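Local coordinates for CTD kinase subunit gamma (Schizosaccharomyces pombe, PDB 5CE7), which probably serves as the gamma subunit of the CTDK kinase complex, which hyperphosphorylates the heptapeptide-repeat tail of RNA polymerase II, this piece being its noncanonical CTD-interacting domain, at residues V58-L72 and E108-V121. Residues are numbered along the deposited sequence; the frame is centred on the assembly and turned at random.
Sequences VNIMYFVDTLCEMCL and EVRKVLQSLHEKKV
D65 reaches across from helix 54-73 to S115 on helix 100-118 and to K119 just past its C-terminal end, and both donors converge on one carboxylate oxygen. S115 OG donates to D65 OD1 at 2.8 Å, on the syn lone pair of that oxygen. K119 NZ meets D65 OD1 at 3.2 Å, nearly along the C-O axis of the aspartate. The aspartate is set for this by chi1 of -167°, which places CG opposite the backbone N. K119 bends at chi3 and chi4, its chain crossing D65 at about a right angle, and K119 NZ also makes a long salt bridge to E69 OE2 (3.6 Å). Were D65 replaced by alanine, the S115 hydroxyl and the K119 ammonium would probably lose their shared acceptor, leaving the lysine to its long salt bridge with E69 and a weak bond to S115 O.

Apolar groups flank this network. V112 lays CG2 against M61 CG (3.8 Å) and meets the Y62 ring at its edge, near the ring plane; the methyl of selenomethionine M61, CE, sits 3.7 Å from V109 CG1. Beyond the charges, C68 SG packs on L116 CD2 at 3.9 Å, where a Schellman turn at K120 brings V121 back toward C68. Segments 58-72 and 108-118 run nearly parallel, their axes 13° apart, within the right-handed superhelix, and their seam combines an apolar layer with a buried aspartate whose charge is probably offset by K119.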
ATOM      1  N   VAL A  58      -1.408   1.592   8.508  1.00 12.17           N
ATOM      2  CA  VAL A  58      -0.250   2.420   8.214  1.00 13.16           C
ATOM      3  C   VAL A  58       0.915   1.543   7.751  1.00 11.16           C
ATOM      4  O   VAL A  58       1.608   1.872   6.796  1.00 13.88           O
ATOM      5  CB  VAL A  58       0.176   3.257   9.455  1.00 14.94           C
ATOM      6  CG1 VAL A  58       1.559   3.839   9.257  1.00 19.03           C
ATOM      7  CG2 VAL A  58      -0.822   4.367   9.701  1.00 17.34           C
ATOM      8  N   ASN A  59       1.129   0.420   8.421  1.00 10.03           N
ATOM      9  CA  ASN A  59       2.216  -0.472   8.018  1.00 13.79           C
ATOM     10  C   ASN A  59       1.980  -1.089   6.646  1.00 12.98           C
ATOM     11  O   ASN A  59       2.919  -1.305   5.889  1.00 12.49           O
ATOM     12  CB  ASN A  59       2.498  -1.528   9.096  1.00 15.04           C
ATOM     13  CG  ASN A  59       3.179  -0.929  10.320  1.00 16.87           C
ATOM     14  OD1 ASN A  59       3.857   0.089  10.218  1.00 15.24           O
ATOM     15  ND2 ASN A  59       2.988  -1.549  11.479  1.00 19.67           N
ATOM     16  N   ILE A  60       0.718  -1.334   6.309  1.00 13.69           N
ATOM     17  CA  ILE A  60       0.379  -1.796   4.965  1.00 14.43           C
ATOM     18  C   ILE A  60       0.624  -0.719   3.908  1.00 11.94           C
ATOM     19  O   ILE A  60       1.056  -1.016   2.803  1.00 14.62           O
ATOM     20  CB  ILE A  60      -1.072  -2.323   4.882  1.00 17.56           C
ATOM     21  CG1 ILE A  60      -1.181  -3.644   5.659  1.00 19.25           C
ATOM     22  CG2 ILE A  60      -1.465  -2.526   3.420  1.00 20.25           C
ATOM     23  CD1 ILE A  60      -2.605  -4.091   5.953  1.00 22.79           C
HETATM   24  N   MSE A  61       0.358   0.537   4.254  1.00 13.15           N
HETATM   25  CA  MSE A  61       0.712   1.670   3.391  1.00 17.38           C
HETATM   26  C   MSE A  61       2.228   1.721   3.130  1.00 17.21           C
HETATM   27  O   MSE A  61       2.668   1.938   2.001  1.00 12.92           O
HETATM   28  CB  MSE A  61       0.239   2.972   4.040  1.00  8.81           C
HETATM   29  CG  MSE A  61       0.307   4.257   3.166  1.00 31.35           C
HETATM   30 SE   MSE A  61      -0.857   4.131   1.568  1.00 57.03          SE
HETATM   31  CE  MSE A  61      -1.868   5.779   1.814  1.00 52.92           C
ATOM     32  N   TYR A  62       3.028   1.525   4.171  1.00 15.56           N
ATOM     33  CA  TYR A  62       4.481   1.471   3.979  1.00 15.81           C
ATOM     34  C   TYR A  62       4.829   0.301   3.064  1.00 12.71           C
ATOM     35  O   TYR A  62       5.633   0.445   2.141  1.00 15.47           O
ATOM     36  CB  TYR A  62       5.214   1.273   5.300  1.00 12.72           C
ATOM     37  CG  TYR A  62       5.052   2.367   6.314  1.00 15.01           C
ATOM     38  CD1 TYR A  62       4.846   3.690   5.935  1.00 16.72           C
ATOM     39  CD2 TYR A  62       5.127   2.073   7.672  1.00 23.59           C
ATOM     40  CE1 TYR A  62       4.718   4.696   6.902  1.00 20.86           C
ATOM     41  CE2 TYR A  62       4.997   3.058   8.629  1.00 23.59           C
ATOM     42  CZ  TYR A  62       4.795   4.362   8.241  1.00 21.66           C
ATOM     43  OH  TYR A  62       4.663   5.316   9.224  1.00 23.50           O
ATOM     44  N   PHE A  63       4.250  -0.865   3.344  1.00 10.57           N
ATOM     45  CA  PHE A  63       4.481  -2.053   2.507  1.00 13.10           C
ATOM     46  C   PHE A  63       4.166  -1.803   1.025  1.00 13.79           C
ATOM     47  O   PHE A  63       4.885  -2.269   0.125  1.00 14.83           O
ATOM     48  CB  PHE A  63       3.639  -3.246   2.987  1.00 13.74           C
ATOM     49  CG  PHE A  63       3.570  -4.362   1.974  1.00 11.70           C
ATOM     50  CD1 PHE A  63       4.704  -5.106   1.674  1.00 11.84           C
ATOM     51  CD2 PHE A  63       2.394  -4.636   1.298  1.00 15.86           C
ATOM     52  CE1 PHE A  63       4.659  -6.113   0.724  1.00 12.46           C
ATOM     53  CE2 PHE A  63       2.335  -5.651   0.349  1.00 13.45           C
ATOM     54  CZ  PHE A  63       3.477  -6.390   0.066  1.00 11.91           C
ATOM     55  N   VAL A  64       3.068  -1.096   0.775  1.00 13.11           N
ATOM     56  CA  VAL A  64       2.667  -0.735  -0.586  1.00 14.32           C
ATOM     57  C   VAL A  64       3.753   0.107  -1.254  1.00 14.38           C
ATOM     58  O   VAL A  64       4.022  -0.027  -2.440  1.00 14.81           O
ATOM     59  CB  VAL A  64       1.321   0.040  -0.573  1.00 21.44           C
ATOM     60  CG1 VAL A  64       1.165   0.897  -1.819  1.00 25.80           C
ATOM     61  CG2 VAL A  64       0.154  -0.927  -0.397  1.00 19.78           C
ATOM     62  N   ASP A  65       4.368   0.990  -0.484  1.00 18.75           N
ATOM     63  CA  ASP A  65       5.466   1.813  -0.993  1.00 22.32           C
ATOM     64  C   ASP A  65       6.660   0.910  -1.340  1.00 15.94           C
ATOM     65  O   ASP A  65       7.223   0.996  -2.426  1.00 16.68           O
ATOM     66  CB  ASP A  65       5.843   2.851   0.066  1.00 23.73           C
ATOM     67  CG  ASP A  65       6.744   3.960  -0.466  1.00 26.01           C
ATOM     68  OD1 ASP A  65       6.999   4.044  -1.679  1.00 23.82           O
ATOM     69  OD2 ASP A  65       7.177   4.781   0.356  1.00 31.73           O
ATOM     70  N   THR A  66       7.029   0.047  -0.406  1.00 15.98           N
ATOM     71  CA  THR A  66       8.112  -0.928  -0.610  1.00 15.48           C
ATOM     72  C   THR A  66       7.846  -1.871  -1.803  1.00 14.95           C
ATOM     73  O   THR A  66       8.742  -2.144  -2.628  1.00 16.25           O
ATOM     74  CB  THR A  66       8.340  -1.741   0.693  1.00 15.25           C
ATOM     75  OG1 THR A  66       8.751  -0.842   1.738  1.00 17.33           O
ATOM     76  CG2 THR A  66       9.410  -2.843   0.497  1.00 11.54           C
ATOM     77  N   LEU A  67       6.608  -2.343  -1.909  1.00 12.38           N
ATOM     78  CA  LEU A  67       6.196  -3.178  -3.030  1.00 12.72           C
ATOM     79  C   LEU A  67       6.381  -2.452  -4.365  1.00 15.34           C
ATOM     80  O   LEU A  67       6.953  -3.003  -5.315  1.00 17.59           O
ATOM     81  CB  LEU A  67       4.732  -3.603  -2.872  1.00  9.86           C
ATOM     82  CG  LEU A  67       4.128  -4.464  -3.983  1.00 12.44           C
ATOM     83  CD1 LEU A  67       4.930  -5.762  -4.150  1.00 15.13           C
ATOM     84  CD2 LEU A  67       2.698  -4.808  -3.647  1.00 12.11           C
ATOM     85  N   CYS A  68       5.883  -1.223  -4.452  1.00 10.55           N
ATOM     86  CA  CYS A  68       6.082  -0.436  -5.664  1.00 13.89           C
ATOM     87  C   CYS A  68       7.574  -0.237  -5.994  1.00 15.06           C
ATOM     88  O   CYS A  68       7.982  -0.416  -7.136  1.00 16.97           O
ATOM     89  CB  CYS A  68       5.349   0.918  -5.579  1.00 14.67           C
ATOM     90  SG  CYS A  68       3.536   0.784  -5.611  1.00 17.81           S
ATOM     91  N   GLU A  69       8.381   0.137  -5.006  1.00 13.97           N
ATOM     92  CA  GLU A  69       9.819   0.324  -5.235  1.00 15.60           C
ATOM     93  C   GLU A  69      10.454  -0.949  -5.777  1.00 15.81           C
ATOM     94  O   GLU A  69      11.225  -0.920  -6.729  1.00 18.77           O
ATOM     95  CB  GLU A  69      10.533   0.745  -3.949  1.00 20.94           C
ATOM     96  CG  GLU A  69      10.096   2.106  -3.434  1.00 27.46           C
ATOM     97  CD  GLU A  69      10.746   2.488  -2.108  1.00 36.80           C
ATOM     98  OE1 GLU A  69      11.144   1.585  -1.346  1.00 36.58           O
ATOM     99  OE2 GLU A  69      10.864   3.702  -1.833  1.00 40.61           O
HETATM  100  N   MSE A  70      10.114  -2.076  -5.176  1.00 15.40           N
HETATM  101  CA  MSE A  70      10.681  -3.336  -5.617  1.00 16.98           C
HETATM  102  C   MSE A  70      10.157  -3.758  -6.980  1.00 14.90           C
HETATM  103  O   MSE A  70      10.898  -4.319  -7.775  1.00 17.51           O
HETATM  104  CB  MSE A  70      10.478  -4.405  -4.554  1.00 17.38           C
HETATM  105  CG  MSE A  70      11.313  -4.109  -3.306  1.00 28.23           C
HETATM  106 SE   MSE A  70      11.238  -5.566  -2.039  1.00 63.52          SE
HETATM  107  CE  MSE A  70      11.098  -7.046  -3.366  1.00 14.91           C
ATOM    108  N   CYS A  71       8.891  -3.469  -7.264  1.00 12.48           N
ATOM    109  CA  CYS A  71       8.366  -3.701  -8.609  1.00 15.54           C
ATOM    110  C   CYS A  71       9.206  -2.940  -9.640  1.00 18.09           C
ATOM    111  O   CYS A  71       9.597  -3.496 -10.666  1.00 18.22           O
ATOM    112  CB  CYS A  71       6.890  -3.293  -8.713  1.00 12.94           C
ATOM    113  SG  CYS A  71       5.737  -4.464  -7.964  1.00 16.71           S
ATOM    114  N   LEU A  72       9.501  -1.673  -9.355  1.00 14.22           N
ATOM    115  CA  LEU A  72      10.279  -0.861 -10.281  1.00 18.28           C
ATOM    116  C   LEU A  72      11.711  -1.387 -10.417  1.00 19.88           C
ATOM    117  O   LEU A  72      12.299  -1.359 -11.501  1.00 19.36           O
ATOM    118  CB  LEU A  72      10.293   0.610  -9.836  1.00 18.10           C
ATOM    119  CG  LEU A  72       8.958   1.352  -9.815  1.00 23.88           C
ATOM    120  CD1 LEU A  72       9.152   2.706  -9.146  1.00 28.36           C
ATOM    121  CD2 LEU A  72       8.415   1.523 -11.237  1.00 24.63           C
ATOM    122  N   GLU A 108       2.575  10.398   7.854  1.00 15.07           N
ATOM    123  CA  GLU A 108       3.062   9.118   7.391  1.00 14.25           C
ATOM    124  C   GLU A 108       2.483   8.801   6.020  1.00 15.13           C
ATOM    125  O   GLU A 108       3.156   8.198   5.195  1.00 17.29           O
ATOM    126  CB  GLU A 108       2.752   8.008   8.414  1.00 16.22           C
ATOM    127  CG  GLU A 108       3.548   8.103   9.747  1.00 18.95           C
ATOM    128  CD  GLU A 108       3.187   9.322  10.622  1.00 19.28           C
ATOM    129  OE1 GLU A 108       4.097   9.833  11.314  1.00 16.03           O
ATOM    130  OE2 GLU A 108       2.000   9.752  10.648  1.00 13.22           O
ATOM    131  N   VAL A 109       1.246   9.230   5.767  1.00 14.64           N
ATOM    132  CA  VAL A 109       0.640   9.013   4.465  1.00 14.24           C
ATOM    133  C   VAL A 109       1.250  10.007   3.471  1.00 17.49           C
ATOM    134  O   VAL A 109       1.481   9.679   2.307  1.00 16.18           O
ATOM    135  CB  VAL A 109      -0.909   9.127   4.510  1.00 20.90           C
ATOM    136  CG1 VAL A 109      -1.492   9.192   3.105  1.00 19.60           C
ATOM    137  CG2 VAL A 109      -1.509   7.941   5.289  1.00 16.13           C
ATOM    138  N   ARG A 110       1.537  11.219   3.941  1.00 17.40           N
ATOM    139  CA  ARG A 110       2.229  12.186   3.096  1.00 17.32           C
ATOM    140  C   ARG A 110       3.588  11.675   2.636  1.00 16.38           C
ATOM    141  O   ARG A 110       3.991  11.918   1.496  1.00 18.21           O
ATOM    142  CB  ARG A 110       2.372  13.549   3.794  1.00 16.07           C
ATOM    143  CG  ARG A 110       1.041  14.265   3.980  1.00 18.79           C
ATOM    144  CD  ARG A 110       1.228  15.731   4.359  1.00 22.28           C
ATOM    145  NE  ARG A 110      -0.058  16.419   4.453  1.00 21.88           N
ATOM    146  CZ  ARG A 110      -0.596  16.886   5.574  1.00 22.46           C
ATOM    147  NH1 ARG A 110       0.046  16.762   6.736  1.00 22.92           N
ATOM    148  NH2 ARG A 110      -1.779  17.491   5.526  1.00 25.29           N
ATOM    149  N   LYS A 111       4.302  10.975   3.510  1.00 14.89           N
ATOM    150  CA  LYS A 111       5.620  10.458   3.134  1.00 20.64           C
ATOM    151  C   LYS A 111       5.483   9.449   1.998  1.00 19.20           C
ATOM    152  O   LYS A 111       6.235   9.484   1.018  1.00 17.13           O
ATOM    153  CB  LYS A 111       6.327   9.830   4.339  1.00 27.78           C
ATOM    154  CG  LYS A 111       7.703   9.239   4.036  1.00 34.40           C
ATOM    155  CD  LYS A 111       7.817   7.822   4.581  1.00 36.99           C
ATOM    156  CE  LYS A 111       7.596   7.768   6.096  1.00 31.85           C
ATOM    157  NZ  LYS A 111       8.836   8.084   6.868  1.00 31.51           N
ATOM    158  N   VAL A 112       4.511   8.551   2.125  1.00 17.52           N
ATOM    159  CA  VAL A 112       4.275   7.547   1.094  1.00 18.36           C
ATOM    160  C   VAL A 112       3.816   8.180  -0.223  1.00 16.90           C
ATOM    161  O   VAL A 112       4.250   7.774  -1.308  1.00 15.94           O
ATOM    162  CB  VAL A 112       3.224   6.512   1.546  1.00 15.25           C
ATOM    163  CG1 VAL A 112       2.906   5.551   0.403  1.00 14.21           C
ATOM    164  CG2 VAL A 112       3.721   5.767   2.780  1.00 16.15           C
ATOM    165  N   LEU A 113       2.931   9.165  -0.130  1.00 14.06           N
ATOM    166  CA  LEU A 113       2.405   9.798  -1.335  1.00 18.54           C
ATOM    167  C   LEU A 113       3.524  10.480  -2.115  1.00 19.53           C
ATOM    168  O   LEU A 113       3.560  10.409  -3.346  1.00 19.24           O
ATOM    169  CB  LEU A 113       1.289  10.790  -1.003  1.00 16.48           C
ATOM    170  CG  LEU A 113      -0.032  10.194  -0.539  1.00 18.27           C
ATOM    171  CD1 LEU A 113      -1.006  11.306  -0.171  1.00 16.19           C
ATOM    172  CD2 LEU A 113      -0.635   9.266  -1.615  1.00 17.79           C
ATOM    173  N   GLN A 114       4.432  11.132  -1.392  1.00 14.61           N
ATOM    174  CA  GLN A 114       5.562  11.814  -2.011  1.00 20.01           C
ATOM    175  C   GLN A 114       6.477  10.803  -2.700  1.00 19.73           C
ATOM    176  O   GLN A 114       6.925  11.013  -3.824  1.00 17.39           O
ATOM    177  CB  GLN A 114       6.341  12.620  -0.970  1.00 22.11           C
ATOM    178  CG  GLN A 114       7.684  13.162  -1.456  1.00 31.72           C
ATOM    179  CD  GLN A 114       8.416  13.955  -0.375  1.00 40.09           C
ATOM    180  OE1 GLN A 114       9.252  13.417   0.353  1.00 44.82           O
ATOM    181  NE2 GLN A 114       8.093  15.240  -0.262  1.00 40.40           N
ATOM    182  N   SER A 115       6.731   9.697  -2.014  1.00 18.73           N
ATOM    183  CA  SER A 115       7.531   8.611  -2.561  1.00 20.93           C
ATOM    184  C   SER A 115       6.916   8.048  -3.853  1.00 22.87           C
ATOM    185  O   SER A 115       7.598   7.911  -4.867  1.00 24.55           O
ATOM    186  CB  SER A 115       7.671   7.508  -1.518  1.00 15.19           C
ATOM    187  OG  SER A 115       8.404   6.419  -2.037  1.00 23.61           O
ATOM    188  N   LEU A 116       5.631   7.717  -3.806  1.00 17.77           N
ATOM    189  CA  LEU A 116       4.934   7.215  -4.981  1.00 19.07           C
ATOM    190  C   LEU A 116       4.933   8.242  -6.130  1.00 21.55           C
ATOM    191  O   LEU A 116       5.095   7.885  -7.297  1.00 23.11           O
ATOM    192  CB  LEU A 116       3.502   6.799  -4.623  1.00 17.15           C
ATOM    193  CG  LEU A 116       3.404   5.600  -3.658  1.00 18.96           C
ATOM    194  CD1 LEU A 116       1.954   5.285  -3.305  1.00 21.40           C
ATOM    195  CD2 LEU A 116       4.078   4.378  -4.255  1.00 13.71           C
ATOM    196  N   HIS A 117       4.749   9.511  -5.790  1.00 18.32           N
ATOM    197  CA  HIS A 117       4.787  10.586  -6.777  1.00 20.24           C
ATOM    198  C   HIS A 117       6.166  10.752  -7.435  1.00 22.78           C
ATOM    199  O   HIS A 117       6.265  10.885  -8.657  1.00 25.11           O
ATOM    200  CB  HIS A 117       4.345  11.914  -6.147  1.00 19.98           C
ATOM    201  CG  HIS A 117       4.235  13.033  -7.134  1.00 27.10           C
ATOM    202  ND1 HIS A 117       4.891  14.234  -6.975  1.00 28.61           N
ATOM    203  CD2 HIS A 117       3.563  13.124  -8.306  1.00 27.57           C
ATOM    204  CE1 HIS A 117       4.616  15.022  -8.000  1.00 30.89           C
ATOM    205  NE2 HIS A 117       3.811  14.372  -8.822  1.00 29.26           N
ATOM    206  N   GLU A 118       7.221  10.750  -6.628  1.00 21.99           N
ATOM    207  CA  GLU A 118       8.588  10.880  -7.141  1.00 22.89           C
ATOM    208  C   GLU A 118       8.956   9.710  -8.051  1.00 25.93           C
ATOM    209  O   GLU A 118       9.724   9.856  -9.008  1.00 26.83           O
ATOM    210  CB  GLU A 118       9.581  10.946  -5.985  1.00 20.63           C
ATOM    211  CG  GLU A 118       9.479  12.217  -5.169  1.00 34.49           C
ATOM    212  CD  GLU A 118      10.331  12.172  -3.919  1.00 47.01           C
ATOM    213  OE1 GLU A 118      10.669  11.055  -3.465  1.00 55.30           O
ATOM    214  OE2 GLU A 118      10.661  13.252  -3.388  1.00 46.81           O
ATOM    215  N   LYS A 119       8.406   8.541  -7.750  1.00 22.02           N
ATOM    216  CA  LYS A 119       8.708   7.365  -8.546  1.00 28.52           C
ATOM    217  C   LYS A 119       7.670   7.143  -9.655  1.00 27.49           C
ATOM    218  O   LYS A 119       7.627   6.082 -10.277  1.00 28.11           O
ATOM    219  CB  LYS A 119       8.908   6.152  -7.629  1.00 30.46           C
ATOM    220  CG  LYS A 119       9.909   6.477  -6.516  1.00 34.35           C
ATOM    221  CD  LYS A 119      10.501   5.245  -5.871  1.00 41.81           C
ATOM    222  CE  LYS A 119       9.966   5.065  -4.461  1.00 46.95           C
ATOM    223  NZ  LYS A 119       8.548   4.604  -4.472  1.00 49.44           N
ATOM    224  N   LYS A 120       6.853   8.170  -9.904  1.00 22.49           N
ATOM    225  CA  LYS A 120       5.943   8.187 -11.052  1.00 26.51           C
ATOM    226  C   LYS A 120       4.924   7.044 -11.052  1.00 27.01           C
ATOM    227  O   LYS A 120       4.391   6.665 -12.098  1.00 25.94           O
ATOM    228  CB  LYS A 120       6.746   8.202 -12.352  1.00 35.55           C
ATOM    229  CG  LYS A 120       7.793   9.322 -12.380  1.00 40.65           C
ATOM    230  CD  LYS A 120       8.623   9.312 -13.647  1.00 46.66           C
ATOM    231  CE  LYS A 120       8.971  10.732 -14.074  1.00 54.02           C
ATOM    232  NZ  LYS A 120       7.754  11.490 -14.506  1.00 58.23           N
ATOM    233  N   VAL A 121       4.657   6.501  -9.868  1.00 24.40           N
ATOM    234  CA  VAL A 121       3.591   5.522  -9.707  1.00 20.20           C
ATOM    235  C   VAL A 121       2.242   6.237  -9.789  1.00 20.11           C
ATOM    236  O   VAL A 121       1.263   5.695 -10.318  1.00 20.94           O
ATOM    237  CB  VAL A 121       3.714   4.780  -8.361  1.00 19.76           C
ATOM    238  CG1 VAL A 121       2.590   3.752  -8.209  1.00 14.95           C
ATOM    239  CG2 VAL A 121       5.078   4.110  -8.251  1.00 22.47           C
TER